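Local coordinates for protein dihydrodipicolinate synthase (Bacillus anthracis, PDB 1XKY) that probably catalyses the condensation of pyruvate with aspartate semialdehyde, the first step committed to lysine in the diaminopimelate pathway, at residues H73-V78 with V82-G87; L179-I184 with L203-V208; P258-V263 with G275-P280. One frame throughout, in Å; residues are numbered along the deposited sequence.

Contact 1: residues H73-V78 with V82-G87; sequences HVVSVV and VPVIAG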
ATOM      1  N   HIS A  73       3.812  41.037   2.132  1.00 16.34           N
ATOM      2  CA  HIS A  73       2.548  41.551   2.644  1.00 16.04           C
ATOM      3  C   HIS A  73       2.169  40.933   3.992  1.00 15.90           C
ATOM      4  O   HIS A  73       1.740  41.633   4.912  1.00 15.10           O
ATOM      5  CB  HIS A  73       1.426  41.301   1.649  1.00 16.10           C
ATOM      6  CG  HIS A  73       0.103  41.826   2.109  1.00 15.99           C
ATOM      7  ND1 HIS A  73      -0.187  43.171   2.133  1.00 16.07           N
ATOM      8  CD2 HIS A  73      -0.996  41.194   2.585  1.00 15.93           C
ATOM      9  CE1 HIS A  73      -1.417  43.345   2.583  1.00 17.50           C
ATOM     10  NE2 HIS A  73      -1.929  42.161   2.870  1.00 15.99           N
ATOM     11  N   VAL A  74       2.335  39.618   4.102  1.00 15.42           N
ATOM     12  CA  VAL A  74       2.000  38.918   5.329  1.00 15.45           C
ATOM     13  C   VAL A  74       2.922  39.361   6.471  1.00 15.47           C
ATOM     14  O   VAL A  74       2.464  39.555   7.597  1.00 15.30           O
ATOM     15  CB  VAL A  74       2.035  37.375   5.137  1.00 15.03           C
ATOM     16  CG1 VAL A  74       1.805  36.663   6.457  1.00 15.48           C
ATOM     17  CG2 VAL A  74       0.994  36.940   4.094  1.00 15.25           C
ATOM     18  N   VAL A  75       4.206  39.543   6.184  1.00 15.96           N
ATOM     19  CA  VAL A  75       5.133  40.096   7.172  1.00 16.76           C
ATOM     20  C   VAL A  75       4.644  41.466   7.668  1.00 17.27           C
ATOM     21  O   VAL A  75       4.650  41.738   8.871  1.00 17.56           O
ATOM     22  CB  VAL A  75       6.580  40.193   6.589  1.00 17.26           C
ATOM     23  CG1 VAL A  75       7.462  41.150   7.403  1.00 17.26           C
ATOM     24  CG2 VAL A  75       7.208  38.808   6.515  1.00 17.18           C
ATOM     25  N   SER A  76       4.210  42.309   6.734  1.00 17.81           N
ATOM     26  CA  SER A  76       3.686  43.643   7.054  1.00 18.44           C
ATOM     27  C   SER A  76       2.448  43.586   7.951  1.00 18.20           C
ATOM     28  O   SER A  76       2.387  44.266   8.968  1.00 18.32           O
ATOM     29  CB  SER A  76       3.354  44.405   5.762  1.00 18.38           C
ATOM     30  OG  SER A  76       2.750  45.657   6.055  1.00 21.06           O
ATOM     31  N   VAL A  77       1.459  42.786   7.564  1.00 18.16           N
ATOM     32  CA  VAL A  77       0.204  42.699   8.308  1.00 18.02           C
ATOM     33  C   VAL A  77       0.437  42.075   9.682  1.00 18.10           C
ATOM     34  O   VAL A  77      -0.062  42.584  10.691  1.00 17.56           O
ATOM     35  CB  VAL A  77      -0.885  41.918   7.525  1.00 18.08           C
ATOM     36  CG1 VAL A  77      -2.155  41.752   8.364  1.00 18.08           C
ATOM     37  CG2 VAL A  77      -1.217  42.638   6.235  1.00 18.16           C
ATOM     38  N   VAL A  78       1.211  40.994   9.722  1.00 18.05           N
ATOM     39  CA  VAL A  78       1.470  40.280  10.978  1.00 18.35           C
ATOM     40  C   VAL A  78       2.144  41.176  12.022  1.00 18.96           C
ATOM     41  O   VAL A  78       1.819  41.092  13.212  1.00 19.00           O
ATOM     42  CB  VAL A  78       2.276  38.989  10.725  1.00 18.05           C
ATOM     43  CG1 VAL A  78       2.788  38.388  12.012  1.00 17.85           C
ATOM     44  CG2 VAL A  78       1.402  37.990   9.995  1.00 17.82           C
ATOM     45  N   VAL A  82       2.994  37.134  15.508  1.00 18.00           N
ATOM     46  CA  VAL A  82       3.298  35.706  15.475  1.00 17.66           C
ATOM     47  C   VAL A  82       4.383  35.481  14.424  1.00 17.45           C
ATOM     48  O   VAL A  82       4.538  36.302  13.511  1.00 17.28           O
ATOM     49  CB  VAL A  82       2.044  34.842  15.121  1.00 17.59           C
ATOM     50  CG1 VAL A  82       0.936  35.047  16.145  1.00 17.85           C
ATOM     51  CG2 VAL A  82       1.541  35.125  13.694  1.00 17.07           C
ATOM     52  N   PRO A  83       5.159  34.387  14.549  1.00 16.96           N
ATOM     53  CA  PRO A  83       6.142  34.092  13.504  1.00 16.80           C
ATOM     54  C   PRO A  83       5.530  33.833  12.120  1.00 16.43           C
ATOM     55  O   PRO A  83       4.482  33.202  12.014  1.00 15.74           O
ATOM     56  CB  PRO A  83       6.843  32.828  14.021  1.00 16.55           C
ATOM     57  CG  PRO A  83       6.578  32.802  15.463  1.00 16.94           C
ATOM     58  CD  PRO A  83       5.228  33.412  15.647  1.00 16.98           C
ATOM     59  N   VAL A  84       6.204  34.329  11.084  1.00 16.45           N
ATOM     60  CA  VAL A  84       5.824  34.102   9.686  1.00 16.46           C
ATOM     61  C   VAL A  84       6.817  33.115   9.077  1.00 16.39           C
ATOM     62  O   VAL A  84       8.008  33.393   9.012  1.00 16.02           O
ATOM     63  CB  VAL A  84       5.837  35.418   8.867  1.00 16.41           C
ATOM     64  CG1 VAL A  84       5.538  35.148   7.400  1.00 16.34           C
ATOM     65  CG2 VAL A  84       4.840  36.404   9.446  1.00 16.49           C
ATOM     66  N   ILE A  85       6.313  31.956   8.651  1.00 16.66           N
ATOM     67  CA  ILE A  85       7.132  30.905   8.049  1.00 16.46           C
ATOM     68  C   ILE A  85       6.809  30.814   6.563  1.00 16.35           C
ATOM     69  O   ILE A  85       5.665  30.546   6.196  1.00 16.71           O
ATOM     70  CB  ILE A  85       6.852  29.528   8.710  1.00 16.53           C
ATOM     71  CG1 ILE A  85       7.063  29.596  10.225  1.00 17.45           C
ATOM     72  CG2 ILE A  85       7.733  28.451   8.093  1.00 16.35           C
ATOM     73  CD1 ILE A  85       6.232  28.592  11.007  1.00 18.06           C
ATOM     74  N   ALA A  86       7.811  31.028   5.711  1.00 15.88           N
ATOM     75  CA  ALA A  86       7.624  31.009   4.256  1.00 15.58           C
ATOM     76  C   ALA A  86       7.958  29.643   3.648  1.00 15.51           C
ATOM     77  O   ALA A  86       8.983  29.050   3.963  1.00 14.91           O
ATOM     78  CB  ALA A  86       8.476  32.077   3.609  1.00 15.47           C
ATOM     79  N   GLY A  87       7.099  29.167   2.755  1.00 15.68           N
ATOM     80  CA  GLY A  87       7.283  27.863   2.122  1.00 15.95           C
ATOM     81  C   GLY A  87       8.218  27.947   0.930  1.00 16.28           C
ATOM     82  O   GLY A  87       7.770  27.943  -0.218  1.00 16.37           O
TER
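Val84, from the barrel strand, and Val78, near the end of the helix, form the densest part of this contact. Their side chains run past one another in opposite senses, and Val84 CG2 settles 3.8 Å from Val78 CG2, about as close to the other branch of the same valine. The fork of Val84 divides the work: with CG1 anti to the backbone N (chi1 176°), CG2 is left to meet Val78 while CG1 leans toward the preceding turn of the helix. There it stands 4.1 Å from Val74 CG1, the two side chains meeting at a slant, and it also touches Val75 CG2, whose side chain lies nearly square to its own. A second close spot lies where the chain turns back: Val78 CG1 comes to 3.1 Å from Val82 O, a short approach, and to 3.9 Å from Val82 CG2.

Away from this seam the packing thins. Val75 and Val82 mark its margins and are partly exposed, while Ser76, on a side of the helix turned from the strand, faces solvent. The inner side is closed off differently, with Val52 of the neighbouring strand touching both Val74 and Val84, and Ile50 touching Val78.

Helix 73-78 and strand 84-87 are nearly antiparallel at 170°, their axes 9.4 Å apart. This is the return leg of a beta-alpha-beta crossover, strand 49-52, helix 64-78, strand 84-87, one step in the closed parallel barrel. Apart from the approach of Val78 CG1 to Val82 O, the two segments meet through valine side chains. Helix and strand are therefore joined to each other by hydrophobic packing and shape, while the polar groups here bond within the helix, along the sheet, and to the side chains of Asp109 and Arg81.

Contact 2: residues L179-I184 with L203-V208; sequences LTMTEI and LPAMAV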
ATOM      1  N   LEU A 179       4.395   6.899  15.853  1.00 18.05           N
ATOM      2  CA  LEU A 179       5.539   6.114  16.344  1.00 18.15           C
ATOM      3  C   LEU A 179       6.891   6.518  15.736  1.00 17.57           C
ATOM      4  O   LEU A 179       7.910   6.459  16.421  1.00 17.18           O
ATOM      5  CB  LEU A 179       5.272   4.615  16.194  1.00 18.49           C
ATOM      6  CG  LEU A 179       4.064   4.094  16.993  1.00 20.01           C
ATOM      7  CD1 LEU A 179       4.003   2.579  16.954  1.00 21.41           C
ATOM      8  CD2 LEU A 179       4.087   4.566  18.444  1.00 21.12           C
ATOM      9  N   THR A 180       6.916   6.946  14.473  1.00 17.13           N
ATOM     10  CA  THR A 180       8.115   7.602  13.941  1.00 17.01           C
ATOM     11  C   THR A 180       8.299   8.981  14.613  1.00 17.20           C
ATOM     12  O   THR A 180       9.416   9.360  14.962  1.00 16.85           O
ATOM     13  CB  THR A 180       8.094   7.753  12.399  1.00 17.01           C
ATOM     14  OG1 THR A 180       6.866   8.363  11.989  0.50 15.66           O
ATOM     15  CG2 THR A 180       8.251   6.393  11.722  0.50 16.53           C
ATOM     16  N   MET A 181       7.203   9.713  14.812  1.00 17.32           N
ATOM     17  CA  MET A 181       7.256  10.964  15.590  1.00 17.53           C
ATOM     18  C   MET A 181       7.888  10.715  16.968  1.00 17.44           C
ATOM     19  O   MET A 181       8.788  11.447  17.373  1.00 17.92           O
ATOM     20  CB  MET A 181       5.862  11.569  15.779  1.00 17.50           C
ATOM     21  CG  MET A 181       5.190  12.089  14.515  1.00 18.57           C
ATOM     22  SD  MET A 181       3.627  12.872  14.959  1.00 20.28           S
ATOM     23  CE  MET A 181       2.725  12.786  13.414  1.00 21.61           C
ATOM     24  N   THR A 182       7.433   9.668  17.661  1.00 17.61           N
ATOM     25  CA  THR A 182       7.967   9.293  18.978  1.00 17.65           C
ATOM     26  C   THR A 182       9.483   9.195  18.944  1.00 18.30           C
ATOM     27  O   THR A 182      10.162   9.707  19.823  1.00 18.26           O
ATOM     28  CB  THR A 182       7.406   7.924  19.478  1.00 17.52           C
ATOM     29  OG1 THR A 182       6.010   8.042  19.780  1.00 16.59           O
ATOM     30  CG2 THR A 182       8.145   7.451  20.713  1.00 16.73           C
ATOM     31  N   GLU A 183      10.000   8.523  17.920  1.00 19.17           N
ATOM     32  CA  GLU A 183      11.429   8.278  17.800  1.00 19.76           C
ATOM     33  C   GLU A 183      12.219   9.559  17.518  1.00 19.32           C
ATOM     34  O   GLU A 183      13.310   9.763  18.064  1.00 18.98           O
ATOM     35  CB  GLU A 183      11.680   7.244  16.703  1.00 20.47           C
ATOM     36  CG  GLU A 183      13.055   6.610  16.756  1.00 23.56           C
ATOM     37  CD  GLU A 183      13.259   5.588  15.653  1.00 26.54           C
ATOM     38  OE1 GLU A 183      12.248   5.038  15.169  1.00 29.39           O
ATOM     39  OE2 GLU A 183      14.426   5.340  15.275  1.00 28.44           O
ATOM     40  N   ILE A 184      11.674  10.410  16.651  1.00 19.02           N
ATOM     41  CA  ILE A 184      12.286  11.704  16.347  1.00 18.63           C
ATOM     42  C   ILE A 184      12.347  12.550  17.613  1.00 18.61           C
ATOM     43  O   ILE A 184      13.378  13.142  17.918  1.00 18.43           O
ATOM     44  CB  ILE A 184      11.506  12.477  15.245  1.00 18.72           C
ATOM     45  CG1 ILE A 184      11.597  11.731  13.901  1.00 17.97           C
ATOM     46  CG2 ILE A 184      12.055  13.912  15.104  1.00 18.18           C
ATOM     47  CD1 ILE A 184      10.620  12.229  12.854  1.00 17.03           C
ATOM     48  N   LEU A 203      -3.890  15.479  18.926  1.00 16.87           N
ATOM     49  CA  LEU A 203      -3.953  14.972  20.299  1.00 17.94           C
ATOM     50  C   LEU A 203      -3.024  13.768  20.557  1.00 17.92           C
ATOM     51  O   LEU A 203      -2.190  13.825  21.454  1.00 17.73           O
ATOM     52  CB  LEU A 203      -5.407  14.677  20.715  1.00 18.44           C
ATOM     53  CG  LEU A 203      -5.810  15.272  22.066  1.00 21.58           C
ATOM     54  CD1 LEU A 203      -5.501  16.781  22.128  1.00 23.16           C
ATOM     55  CD2 LEU A 203      -7.284  15.016  22.370  1.00 23.26           C
ATOM     56  N   PRO A 204      -3.149  12.685  19.763  1.00 17.91           N
ATOM     57  CA  PRO A 204      -2.216  11.571  19.953  1.00 17.78           C
ATOM     58  C   PRO A 204      -0.740  11.924  19.705  1.00 17.43           C
ATOM     59  O   PRO A 204       0.134  11.357  20.354  1.00 17.36           O
ATOM     60  CB  PRO A 204      -2.715  10.509  18.957  1.00 17.92           C
ATOM     61  CG  PRO A 204      -3.529  11.251  17.959  1.00 17.80           C
ATOM     62  CD  PRO A 204      -4.141  12.400  18.709  1.00 17.78           C
ATOM     63  N   ALA A 205      -0.463  12.850  18.789  1.00 17.24           N
ATOM     64  CA  ALA A 205       0.909  13.317  18.572  1.00 17.07           C
ATOM     65  C   ALA A 205       1.446  14.081  19.796  1.00 17.03           C
ATOM     66  O   ALA A 205       2.570  13.860  20.237  1.00 16.64           O
ATOM     67  CB  ALA A 205       0.987  14.188  17.330  1.00 17.02           C
ATOM     68  N   MET A 206       0.634  14.978  20.337  1.00 16.68           N
ATOM     69  CA  MET A 206       1.002  15.690  21.553  1.00 17.00           C
ATOM     70  C   MET A 206       1.154  14.734  22.751  1.00 17.01           C
ATOM     71  O   MET A 206       2.047  14.917  23.575  1.00 16.76           O
ATOM     72  CB  MET A 206       0.005  16.818  21.835  1.00 16.70           C
ATOM     73  CG  MET A 206       0.136  17.956  20.820  1.00 17.55           C
ATOM     74  SD  MET A 206      -0.920  19.363  21.155  1.00 18.16           S
ATOM     75  CE  MET A 206      -0.005  20.138  22.480  1.00 19.22           C
ATOM     76  N   ALA A 207       0.332  13.687  22.807  1.00 17.31           N
ATOM     77  CA  ALA A 207       0.448  12.687  23.872  1.00 17.48           C
ATOM     78  C   ALA A 207       1.827  12.036  23.928  1.00 17.74           C
ATOM     79  O   ALA A 207       2.313  11.741  25.016  1.00 18.21           O
ATOM     80  CB  ALA A 207      -0.632  11.627  23.745  1.00 17.53           C
ATOM     81  N   VAL A 208       2.461  11.831  22.770  1.00 17.80           N
ATOM     82  CA  VAL A 208       3.803  11.245  22.709  1.00 17.51           C
ATOM     83  C   VAL A 208       4.936  12.287  22.716  1.00 17.40           C
ATOM     84  O   VAL A 208       6.115  11.917  22.629  1.00 17.39           O
ATOM     85  CB  VAL A 208       3.964  10.281  21.482  1.00 17.56           C
ATOM     86  CG1 VAL A 208       2.897   9.188  21.526  1.00 17.56           C
ATOM     87  CG2 VAL A 208       3.917  11.023  20.143  1.00 17.00           C
TER
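Thr182 and Val208 meet almost at a right angle, the hydroxyl end of the threonine pressed against the fork of the valine. Thr182 OG1 sits 3.5 Å from Val208 CB and 3.7 Å from each of its methyls, CG1 and CG2, so the oxygen is cradled at the base of the branch. This is van der Waals contact, since the polar needs of the oxygen are met by others: it is hydrogen-bonded to Val178 O one helical turn back and to His244 NE2 of the second subunit. The same histidine packs on Val208, which ties the pair into the subunit interface.

In the outer layer of a TIM barrel, helix 178-187, following strand 168-173, here meets helix 202-207, following strand 193-196, and the residue just after it, Val208. The other meeting point is made by Met181, whose chain is stretched out beyond CG (chi2 -176°) and carries the sulfur to the facing helix. Met181 SD reaches Ala205 CB, the methyl of that helix, at 3.8 Å. On the barrel side Met181 also packs against Asp173 at the end of its strand.

Contact 3: residues P258-V263 with G275-P280; sequences PSPTPV and GSVRLP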
ATOM      1  N   PRO A 258      -9.771  17.873  -3.403  1.00 19.54           N
ATOM      2  CA  PRO A 258      -8.377  18.318  -3.308  1.00 18.96           C
ATOM      3  C   PRO A 258      -8.250  19.617  -2.520  1.00 18.57           C
ATOM      4  O   PRO A 258      -8.786  20.644  -2.935  1.00 17.25           O
ATOM      5  CB  PRO A 258      -7.988  18.548  -4.769  1.00 19.01           C
ATOM      6  CG  PRO A 258      -8.846  17.603  -5.533  1.00 19.45           C
ATOM      7  CD  PRO A 258     -10.149  17.529  -4.786  1.00 19.82           C
ATOM      8  N   SER A 259      -7.545  19.565  -1.394  1.00 18.78           N
ATOM      9  CA  SER A 259      -7.225  20.767  -0.634  1.00 18.74           C
ATOM     10  C   SER A 259      -6.308  21.693  -1.426  1.00 18.55           C
ATOM     11  O   SER A 259      -5.338  21.245  -2.039  1.00 19.04           O
ATOM     12  CB  SER A 259      -6.576  20.400   0.701  1.00 18.94           C
ATOM     13  OG  SER A 259      -6.398  21.546   1.515  1.00 18.97           O
ATOM     14  N   PRO A 260      -6.621  22.984  -1.410  1.00 17.64           N
ATOM     15  CA  PRO A 260      -7.255  23.608  -0.244  1.00 17.07           C
ATOM     16  C   PRO A 260      -8.703  23.994  -0.527  1.00 16.55           C
ATOM     17  O   PRO A 260      -9.267  24.832   0.177  1.00 16.42           O
ATOM     18  CB  PRO A 260      -6.411  24.863  -0.023  1.00 16.81           C
ATOM     19  CG  PRO A 260      -5.896  25.204  -1.375  1.00 17.04           C
ATOM     20  CD  PRO A 260      -5.676  23.894  -2.079  1.00 17.83           C
ATOM     21  N   THR A 261      -9.294  23.386  -1.551  1.00 16.54           N
ATOM     22  CA  THR A 261     -10.485  23.936  -2.185  1.00 16.16           C
ATOM     23  C   THR A 261     -11.679  23.909  -1.237  1.00 15.72           C
ATOM     24  O   THR A 261     -12.481  24.842  -1.207  1.00 15.53           O
ATOM     25  CB  THR A 261     -10.815  23.165  -3.476  1.00 16.30           C
ATOM     26  OG1 THR A 261      -9.742  23.315  -4.414  1.00 16.02           O
ATOM     27  CG2 THR A 261     -11.997  23.803  -4.191  1.00 16.82           C
ATOM     28  N   PRO A 262     -11.791  22.832  -0.465  1.00 15.38           N
ATOM     29  CA  PRO A 262     -12.798  22.750   0.599  1.00 15.32           C
ATOM     30  C   PRO A 262     -12.664  23.799   1.720  1.00 15.23           C
ATOM     31  O   PRO A 262     -13.667  24.403   2.111  1.00 15.43           O
ATOM     32  CB  PRO A 262     -12.624  21.318   1.136  1.00 15.13           C
ATOM     33  CG  PRO A 262     -12.026  20.566  -0.003  1.00 15.26           C
ATOM     34  CD  PRO A 262     -11.091  21.548  -0.641  1.00 15.56           C
ATOM     35  N   VAL A 263     -11.450  24.035   2.213  1.00 15.57           N
ATOM     36  CA  VAL A 263     -11.258  25.015   3.289  1.00 15.33           C
ATOM     37  C   VAL A 263     -11.521  26.452   2.819  1.00 15.61           C
ATOM     38  O   VAL A 263     -12.144  27.232   3.547  1.00 14.91           O
ATOM     39  CB  VAL A 263      -9.881  24.852   4.024  1.00 15.44           C
ATOM     40  CG1 VAL A 263      -8.717  25.306   3.174  1.00 15.14           C
ATOM     41  CG2 VAL A 263      -9.907  25.604   5.363  1.00 15.62           C
ATOM     42  N   GLY A 275     -11.869  33.628  -2.248  1.00 19.52           N
ATOM     43  CA  GLY A 275     -11.872  33.305  -3.672  1.00 19.31           C
ATOM     44  C   GLY A 275     -11.753  31.826  -3.981  1.00 18.94           C
ATOM     45  O   GLY A 275     -11.969  30.971  -3.113  1.00 19.33           O
ATOM     46  N   SER A 276     -11.380  31.541  -5.223  1.00 18.31           N
ATOM     47  CA  SER A 276     -11.304  30.185  -5.727  1.00 17.82           C
ATOM     48  C   SER A 276      -9.856  29.681  -5.788  1.00 17.20           C
ATOM     49  O   SER A 276      -9.002  30.165  -5.046  1.00 17.06           O
ATOM     50  CB  SER A 276     -11.963  30.122  -7.096  1.00 17.72           C
ATOM     51  OG  SER A 276     -12.304  28.794  -7.404  1.00 18.42           O
ATOM     52  N   VAL A 277      -9.606  28.714  -6.672  1.00 16.70           N
ATOM     53  CA  VAL A 277      -8.319  28.040  -6.793  1.00 16.33           C
ATOM     54  C   VAL A 277      -7.826  28.085  -8.226  1.00 16.25           C
ATOM     55  O   VAL A 277      -8.594  28.365  -9.151  1.00 16.05           O
ATOM     56  CB  VAL A 277      -8.385  26.555  -6.335  1.00 16.11           C
ATOM     57  CG1 VAL A 277      -8.504  26.465  -4.817  1.00 16.07           C
ATOM     58  CG2 VAL A 277      -9.529  25.798  -7.049  1.00 14.91           C
ATOM     59  N   ARG A 278      -6.536  27.815  -8.405  1.00 15.87           N
ATOM     60  CA  ARG A 278      -5.935  27.819  -9.741  1.00 15.40           C
ATOM     61  C   ARG A 278      -5.775  26.406 -10.261  1.00 14.92           C
ATOM     62  O   ARG A 278      -5.423  25.506  -9.507  1.00 14.22           O
ATOM     63  CB  ARG A 278      -4.576  28.505  -9.716  1.00 15.21           C
ATOM     64  CG  ARG A 278      -4.649  29.966  -9.362  1.00 16.03           C
ATOM     65  CD  ARG A 278      -3.302  30.609  -9.471  1.00 16.87           C
ATOM     66  NE  ARG A 278      -3.323  32.012  -9.082  1.00 18.30           N
ATOM     67  CZ  ARG A 278      -2.236  32.776  -9.006  1.00 20.53           C
ATOM     68  NH1 ARG A 278      -1.043  32.268  -9.280  1.00 20.27           N
ATOM     69  NH2 ARG A 278      -2.333  34.053  -8.649  1.00 21.25           N
ATOM     70  N   LEU A 279      -6.025  26.233 -11.555  1.00 14.74           N
ATOM     71  CA  LEU A 279      -5.813  24.961 -12.238  1.00 14.79           C
ATOM     72  C   LEU A 279      -4.389  24.432 -11.991  1.00 14.73           C
ATOM     73  O   LEU A 279      -3.435  25.210 -12.007  1.00 14.67           O
ATOM     74  CB  LEU A 279      -6.086  25.116 -13.741  1.00 14.80           C
ATOM     75  CG  LEU A 279      -7.553  25.140 -14.195  1.00 15.62           C
ATOM     76  CD1 LEU A 279      -7.680  25.672 -15.619  1.00 16.01           C
ATOM     77  CD2 LEU A 279      -8.168  23.749 -14.098  1.00 16.72           C
ATOM     78  N   PRO A 280      -4.238  23.107 -11.790  1.00 15.08           N
ATOM     79  CA  PRO A 280      -5.212  22.018 -12.012  1.00 15.00           C
ATOM     80  C   PRO A 280      -6.286  21.780 -10.934  1.00 15.19           C
ATOM     81  O   PRO A 280      -7.052  20.811 -11.047  1.00 14.54           O
ATOM     82  CB  PRO A 280      -4.318  20.776 -12.137  1.00 15.38           C
ATOM     83  CG  PRO A 280      -3.142  21.066 -11.278  1.00 15.11           C
ATOM     84  CD  PRO A 280      -2.950  22.594 -11.288  1.00 15.42           C
TER
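Pro260 and Thr261 both lean on one side chain of the partner segment, Val277, and the backbone before them sets up the meeting. At Pro258 the chain enters a tight turn: its carbonyl O accepts the amide of Thr261, with 3.1 Å between Pro258 O and Thr261 N. Ser259 and Pro260 fill the two corners, and the peptide bond between them is cis, which makes this a type VI turn. With the cis bond in the turn, the Pro260 ring lies beside the partner loop, where Pro260 CG grazes Val277 CG1 at 4.5 Å. Pro260 also stands at the N-cap position of helix 261-269, and Leu281 packs on its ring.

Thr261, in the first turn of that helix, makes the main contact. Its hydroxyl lies beside its own backbone N (chi1 -63°) and lodges at the valine fork, Thr261 OG1 being 3.4 Å from Val277 CG1 and 3.6 Å from Val277 CG2. The two side chains cross roughly perpendicular. Thr261 OG1 has Pro258 O and Leu282 O near it as weak partners, and the Val277 methyls pack against it. The next two residues, Pro262 and Val263, make no contact with 275-280.

On the other segment, Ser276 O takes a hydrogen bond from Lys264 NZ, further along the helix. The next residue after Val277, Arg278, reaches the first turn of helix 64-78 in a salt bridge with Glu66, and makes a cation-pi contact with Phe24. A cis-proline turn opening a helix, with a valine of the returning loop packed on its first turn, thus belongs here to the C-terminal helical region that follows the TIM barrel in the dihydrodipicolinate synthase family.

The three contacts follow one another along the chain without touching. Contact 1 joins a strand of the barrel wall to its covering helix, contact 2 lies in the outer helical layer, and contact 3 in the helical region after the barrel. Contact 2 is the remote one, its centre 28 Å from that of contact 1 and 30 Å from that of contact 3, across the chain's centre from both. Contacts 1 and 3 are nearer, about 13 Å between nearest atoms, and Arg278 reaches Glu66 on the helix that carries 73-78. Contact 2 meets the second subunit and contact 3 the third; a potassium ion lies about 10 Å from the Met181 side chain.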